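Local coordinates for protein oxalate oxidase (Hordeum vulgare, PDB 1FI2) that oxidises oxalate with molecular oxygen to carbon dioxide and hydrogen peroxide in the plant cell wall, using manganese, and also has superoxide dismutase activity, at residues P86-I89 with T94-G97; F129-P132 with M136-Q139; I174-L179 with G188-L193. One frame throughout, in Å; residues are numbered along the deposited sequence.

Contact 1. Residues P86-I89 with T94-G97. With MN (manganese (II) ion), chain B.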
# COMPACT_ATOMS: atom_id res chain seq x y z
N PRO A 86 23.72 -4.57 19.28
CA PRO A 86 22.84 -5.04 20.33
C PRO A 86 21.42 -5.30 19.91
O PRO A 86 20.99 -4.85 18.86
CB PRO A 86 22.92 -3.94 21.39
CG PRO A 86 23.34 -2.71 20.65
CD PRO A 86 24.24 -3.21 19.54
N PRO A 87 20.65 -6.05 20.68
CA PRO A 87 19.24 -6.30 20.39
C PRO A 87 18.54 -5.03 19.95
O PRO A 87 18.40 -4.13 20.78
CB PRO A 87 18.70 -6.81 21.72
CG PRO A 87 19.87 -7.54 22.31
CD PRO A 87 21.06 -6.65 21.98
N HIS A 88 18.05 -4.92 18.73
CA HIS A 88 17.39 -3.71 18.25
C HIS A 88 16.22 -4.02 17.34
O HIS A 88 15.95 -5.18 17.02
CB HIS A 88 18.40 -2.80 17.53
CG HIS A 88 18.97 -3.40 16.29
ND1 HIS A 88 20.00 -4.32 16.31
CD2 HIS A 88 18.65 -3.22 14.98
CE1 HIS A 88 20.29 -4.68 15.07
NE2 HIS A 88 19.49 -4.02 14.25
N ILE A 89 15.45 -3.00 16.95
CA ILE A 89 14.27 -3.12 16.11
C ILE A 89 14.22 -2.00 15.07
O ILE A 89 14.57 -0.86 15.37
CB ILE A 89 12.97 -3.06 16.95
CG1 ILE A 89 12.75 -4.37 17.71
CG2 ILE A 89 11.73 -2.75 16.13
CD1 ILE A 89 12.18 -4.25 19.09
N THR A 94 11.67 -4.29 6.81
CA THR A 94 12.33 -5.59 6.81
C THR A 94 13.79 -5.35 6.41
O THR A 94 14.07 -4.47 5.60
CB THR A 94 11.70 -6.55 5.78
OG1 THR A 94 10.35 -6.86 6.14
CG2 THR A 94 12.48 -7.85 5.66
N GLU A 95 14.71 -6.11 6.99
CA GLU A 95 16.13 -6.00 6.67
C GLU A 95 16.61 -7.29 6.00
O GLU A 95 16.21 -8.39 6.38
CB GLU A 95 16.94 -5.72 7.94
CG GLU A 95 18.45 -5.78 7.82
CD GLU A 95 19.14 -5.69 9.16
OE1 GLU A 95 18.47 -5.39 10.17
OE2 GLU A 95 20.37 -5.93 9.25
N ILE A 96 17.46 -7.13 5.00
CA ILE A 96 18.04 -8.27 4.28
C ILE A 96 19.54 -8.01 4.14
O ILE A 96 19.94 -6.96 3.63
CB ILE A 96 17.30 -8.52 2.97
CG1 ILE A 96 17.75 -9.83 2.32
CG2 ILE A 96 17.43 -7.36 1.99
CD1 ILE A 96 16.82 -10.31 1.21
N GLY A 97 20.37 -8.90 4.70
CA GLY A 97 21.80 -8.60 4.70
C GLY A 97 22.73 -9.73 4.29
O GLY A 97 22.33 -10.89 4.17
MN MN B . 19.05 -4.49 12.07
O HOH W 1 20.74 -5.95 11.90
O HOH W 2 20.56 -2.68 11.48
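His88 and Glu95 meet through the manganese ion rather than directly. NE2 of His88 binds the metal at 2.3 Å and OE1 of Glu95 at 2.2 Å, from nearly opposite sides, so these two atoms stay 4.4 Å apart with the ion between them. The imidazole reaches the metal because CG of His88 sits between its backbone N and carbonyl carbon (chi1 64°). The rear of the ring is fixed as well: ND1 donates to Pro86 O over 2.8 Å, at an N-H...O angle of 162°, with the oxygen almost in the ring plane and the donor close to the line of the carbonyl bond. That bond settles which nitrogen faces the manganese and hinders the ring from spinning, and the corner the chain turns at Pro87 leaves the Pro86 carbonyl facing the ND1 edge of the ring. Glu95 arrives from the other strand as an extended arm, with CG anti to the backbone N (chi1 171°) and the next torsion also extended. It binds through one oxygen; OE2 lies 3.4 Å from the ion and instead accepts a 2.7 Å hydrogen bond from water 1, itself a manganese ligand. The carboxylate thus spans metal and water, which ties its rotation to both. Water 1 also lies in the plane of the His88 ring, off its edge, while water 2 joins the metal beside it. Val151, Phe153 and Ile131 pack round the Glu95 side chain. His90 and His137 complete the site, and Glu95 and His90 also bind oxalate. Two histidines one residue apart, followed by a glutamate on the next strand, are the signature of the first cupin motif, which here joins the two sheets of the beta-jellyroll around its metal.

Contact 2. Residues F129-P132 with M136-Q139. With MN (manganese (II) ion), chain B.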
# COMPACT_ATOMS: atom_id res chain seq x y z
N PHE A 129 20.97 -13.28 5.54
CA PHE A 129 19.95 -13.38 6.56
C PHE A 129 18.81 -12.39 6.30
O PHE A 129 18.99 -11.39 5.60
CB PHE A 129 20.53 -13.11 7.95
CG PHE A 129 21.18 -11.77 8.15
CD1 PHE A 129 20.44 -10.66 8.51
CD2 PHE A 129 22.55 -11.62 7.99
CE1 PHE A 129 21.05 -9.43 8.70
CE2 PHE A 129 23.17 -10.40 8.18
CZ PHE A 129 22.41 -9.30 8.53
N VAL A 130 17.65 -12.66 6.89
CA VAL A 130 16.51 -11.75 6.71
C VAL A 130 15.82 -11.52 8.05
O VAL A 130 15.61 -12.44 8.85
CB VAL A 130 15.57 -12.24 5.60
CG1 VAL A 130 14.85 -13.52 5.98
CG2 VAL A 130 14.58 -11.15 5.22
N ILE A 131 15.51 -10.26 8.34
CA ILE A 131 14.86 -9.88 9.59
C ILE A 131 13.49 -9.27 9.30
O ILE A 131 13.42 -8.13 8.84
CB ILE A 131 15.63 -8.77 10.33
CG1 ILE A 131 17.14 -8.96 10.36
CG2 ILE A 131 15.06 -8.60 11.74
CD1 ILE A 131 17.68 -10.05 11.25
N PRO A 132 12.42 -9.97 9.62
CA PRO A 132 11.08 -9.46 9.41
C PRO A 132 10.85 -8.14 10.12
O PRO A 132 11.32 -7.85 11.21
CB PRO A 132 10.14 -10.55 9.92
CG PRO A 132 10.97 -11.78 10.00
CD PRO A 132 12.40 -11.34 10.20
N MET A 136 12.68 -7.98 17.13
CA MET A 136 13.96 -7.77 17.81
C MET A 136 15.03 -8.69 17.23
O MET A 136 14.75 -9.85 16.90
CB MET A 136 13.79 -7.98 19.32
CG MET A 136 14.96 -7.44 20.14
SD MET A 136 14.85 -7.79 21.91
CE MET A 136 13.28 -7.04 22.31
N HIS A 137 16.25 -8.17 17.07
CA HIS A 137 17.34 -8.97 16.51
C HIS A 137 18.69 -8.40 16.92
O HIS A 137 18.76 -7.27 17.41
CB HIS A 137 17.22 -9.05 14.98
CG HIS A 137 17.24 -7.73 14.28
ND1 HIS A 137 16.22 -6.81 14.41
CD2 HIS A 137 18.14 -7.16 13.44
CE1 HIS A 137 16.48 -5.75 13.69
NE2 HIS A 137 17.65 -5.91 13.08
N PHE A 138 19.76 -9.17 16.74
CA PHE A 138 21.10 -8.72 17.11
C PHE A 138 22.17 -9.48 16.32
O PHE A 138 21.87 -10.48 15.68
CB PHE A 138 21.34 -9.01 18.61
CG PHE A 138 21.30 -10.47 18.98
CD1 PHE A 138 22.44 -11.26 18.88
CD2 PHE A 138 20.13 -11.05 19.43
CE1 PHE A 138 22.40 -12.60 19.22
CE2 PHE A 138 20.09 -12.39 19.77
CZ PHE A 138 21.22 -13.17 19.67
N GLN A 139 23.40 -9.00 16.39
CA GLN A 139 24.54 -9.64 15.76
C GLN A 139 25.70 -9.61 16.77
O GLN A 139 25.85 -8.63 17.50
CB GLN A 139 25.01 -9.05 14.44
CG GLN A 139 24.08 -9.25 13.25
CD GLN A 139 23.08 -8.11 13.13
OE1 GLN A 139 23.39 -6.97 13.49
NE2 GLN A 139 21.88 -8.40 12.66
MN MN B . 19.05 -4.49 12.07
O HOH W 1 20.74 -5.95 11.90
O HOH W 2 20.56 -2.68 11.48
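Water 1 is gripped from several sides: NE2 of Gln139 donates to it over 2.8 Å and the manganese binds it at 2.2 Å, besides its bond to Glu95. Beside it, the ring of Phe129 lies against that same amide in the cupin barrel, where strand 137-141 faces strand 128-131 from the opposite sheet and carries His137, the metal ligand of the second cupin motif. The contact between Phe129 CE1 and Gln139 NE2 is 4.2 Å, oblique to the ring, with ring and amide planes 27° apart. The Gln139 chain bends at its second torsion, and its OE1 is held by Asn85 ND2, a residue that binds oxalate; the two bonds together settle which end of the amide faces the water. His137 binds manganese through NE2 at 2.2 Å, trans to water 2, while its ND1 is hydrogen-bonded to Leu135 O, so both nitrogens are engaged and the ring is hindered from turning. Ile131 lies across this ring. With CG2 anti to the backbone N and CG1 beside it (chi1 -43°), both branches are laid over one face of the imidazole, CG2 toward ND1 and CD1 toward His137 CD2 at 3.7 Å. Cutting Ile131 back to an alanine would probably open a gap over the His137 face and leave the ring freer to tilt about its metal bond. On the outer side, Phe129 pairs with a strand of the second subunit, carrying the sheet across the interface. The contact over the imidazole face is a CH-pi one: the Ile131 CG2 methyl stands 3.5 Å from the centroid of the His137 ring, 16° off the ring normal and nearest to ND1.

Contact 3. Residues I174-L179 with G188-L193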
# COMPACT_ATOMS: atom_id res chain seq x y z
N ILE A 174 13.45 6.44 31.50
CA ILE A 174 12.20 5.87 32.02
C ILE A 174 12.36 5.84 33.54
O ILE A 174 13.43 5.45 34.03
CB ILE A 174 11.98 4.45 31.47
CG1 ILE A 174 11.88 4.46 29.94
CG2 ILE A 174 10.75 3.81 32.09
CD1 ILE A 174 11.96 3.09 29.29
N PRO A 175 11.36 6.27 34.29
CA PRO A 175 11.46 6.29 35.74
C PRO A 175 11.91 4.94 36.27
O PRO A 175 11.39 3.90 35.87
CB PRO A 175 10.06 6.67 36.20
CG PRO A 175 9.48 7.43 35.05
CD PRO A 175 10.06 6.78 33.81
N THR A 176 12.71 4.95 37.33
CA THR A 176 13.17 3.71 37.96
C THR A 176 12.05 2.80 38.42
O THR A 176 12.06 1.61 38.11
CB THR A 176 14.22 3.98 39.05
OG1 THR A 176 15.40 4.47 38.39
CG2 THR A 176 14.59 2.73 39.84
N PRO A 177 11.05 3.30 39.14
CA PRO A 177 9.93 2.49 39.60
C PRO A 177 9.17 1.81 38.48
O PRO A 177 8.58 0.73 38.67
CB PRO A 177 9.05 3.49 40.36
CG PRO A 177 9.99 4.58 40.77
CD PRO A 177 10.93 4.71 39.59
N VAL A 178 9.10 2.41 37.28
CA VAL A 178 8.48 1.75 36.13
C VAL A 178 9.35 0.54 35.74
O VAL A 178 8.84 -0.55 35.50
CB VAL A 178 8.32 2.68 34.92
CG1 VAL A 178 7.84 1.93 33.69
CG2 VAL A 178 7.35 3.81 35.24
N LEU A 179 10.66 0.76 35.69
CA LEU A 179 11.59 -0.29 35.33
C LEU A 179 11.75 -1.37 36.38
O LEU A 179 12.07 -2.49 35.97
CB LEU A 179 12.97 0.30 34.97
CG LEU A 179 13.04 1.10 33.67
CD1 LEU A 179 14.42 1.73 33.53
CD2 LEU A 179 12.73 0.22 32.47
N GLY A 188 18.38 -0.73 42.98
CA GLY A 188 19.82 -0.74 42.84
C GLY A 188 20.30 -1.38 41.54
O GLY A 188 21.23 -0.89 40.91
N VAL A 189 19.65 -2.45 41.11
CA VAL A 189 20.00 -3.11 39.85
C VAL A 189 19.64 -2.20 38.68
O VAL A 189 20.43 -2.01 37.75
CB VAL A 189 19.31 -4.48 39.71
CG1 VAL A 189 19.62 -5.13 38.38
CG2 VAL A 189 19.71 -5.40 40.86
N VAL A 190 18.46 -1.59 38.74
CA VAL A 190 18.03 -0.66 37.70
C VAL A 190 18.97 0.53 37.59
O VAL A 190 19.39 0.89 36.48
CB VAL A 190 16.58 -0.19 37.92
CG1 VAL A 190 16.17 0.87 36.91
CG2 VAL A 190 15.63 -1.38 37.85
N GLU A 191 19.37 1.11 38.72
CA GLU A 191 20.30 2.23 38.71
C GLU A 191 21.66 1.84 38.16
O GLU A 191 22.31 2.64 37.47
CB GLU A 191 20.41 2.89 40.08
CG GLU A 191 19.14 3.51 40.60
CD GLU A 191 18.63 4.73 39.86
OE1 GLU A 191 19.28 5.22 38.91
OE2 GLU A 191 17.53 5.22 40.22
N LEU A 192 22.13 0.62 38.42
CA LEU A 192 23.41 0.16 37.89
C LEU A 192 23.34 0.14 36.36
O LEU A 192 24.24 0.62 35.67
CB LEU A 192 23.77 -1.22 38.41
CG LEU A 192 24.98 -1.92 37.78
CD1 LEU A 192 26.27 -1.23 38.17
CD2 LEU A 192 25.00 -3.39 38.15
N LEU A 193 22.25 -0.41 35.82
CA LEU A 193 22.05 -0.44 34.37
C LEU A 193 21.99 0.95 33.78
O LEU A 193 22.66 1.24 32.78
CB LEU A 193 20.79 -1.26 34.05
CG LEU A 193 20.95 -2.78 34.20
CD1 LEU A 193 19.62 -3.43 34.51
CD2 LEU A 193 21.57 -3.38 32.94
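Thr176, directly after the N-cap Pro175, is the first residue of 174-179 to meet 188-193. Its OG1 donates a 2.9 Å hydrogen bond to Glu191 OE2, striking that oxygen from well above the carboxylate plane, 65° out of it. Glu191 can present the oxygen because its chain bends at the second torsion (chi2 -67°), bringing the acid back to the neighbouring helix. The same hydroxyl receives a bond from Lys194 NZ, which also reaches Ile174 O, so one lysine ties the first turn of helix 176-183 to the loop residue Ile174 before it. The Thr176 methyl, CG2, passes alongside Val190, coming to 3.8 Å from its CG1. One turn further on, Leu179, whose backbone N is bonded to Pro175 O, sets CB at 3.8 Å from the same Val190 CG1. That methyl therefore fits between Thr176 CG2 and Leu179 CB, with the Thr176-Glu191 bond along the more exposed edge. The two helices form a helical hairpin at the C-terminal end of the chain, with Leu179 and Leu193 resting on Phe168 of helix 163-169, while Phe138 and Val185 of the third subunit pack against Val178 and Leu192.

Overall arrangement
Contacts 1 and 2 build most of one manganese site, giving three of its four protein ligands, with His90 the fourth: their centres lie 4 Å apart, and they share both waters. Each joins a strand of one jellyroll sheet to a strand of the other. Within the sheets they are also stitched, by probable hydrogen bonds of 2.8 Å from His88 N to His137 O and from Ile131 N to Glu95 O. Contact 3 stands apart, with its centre about 26 Å from that of contact 1 and 27 Å from that of contact 2, and its nearest atoms about 11 and 12 Å away. All three meet the third subunit, linking barrel and helical hairpin to the hexamer.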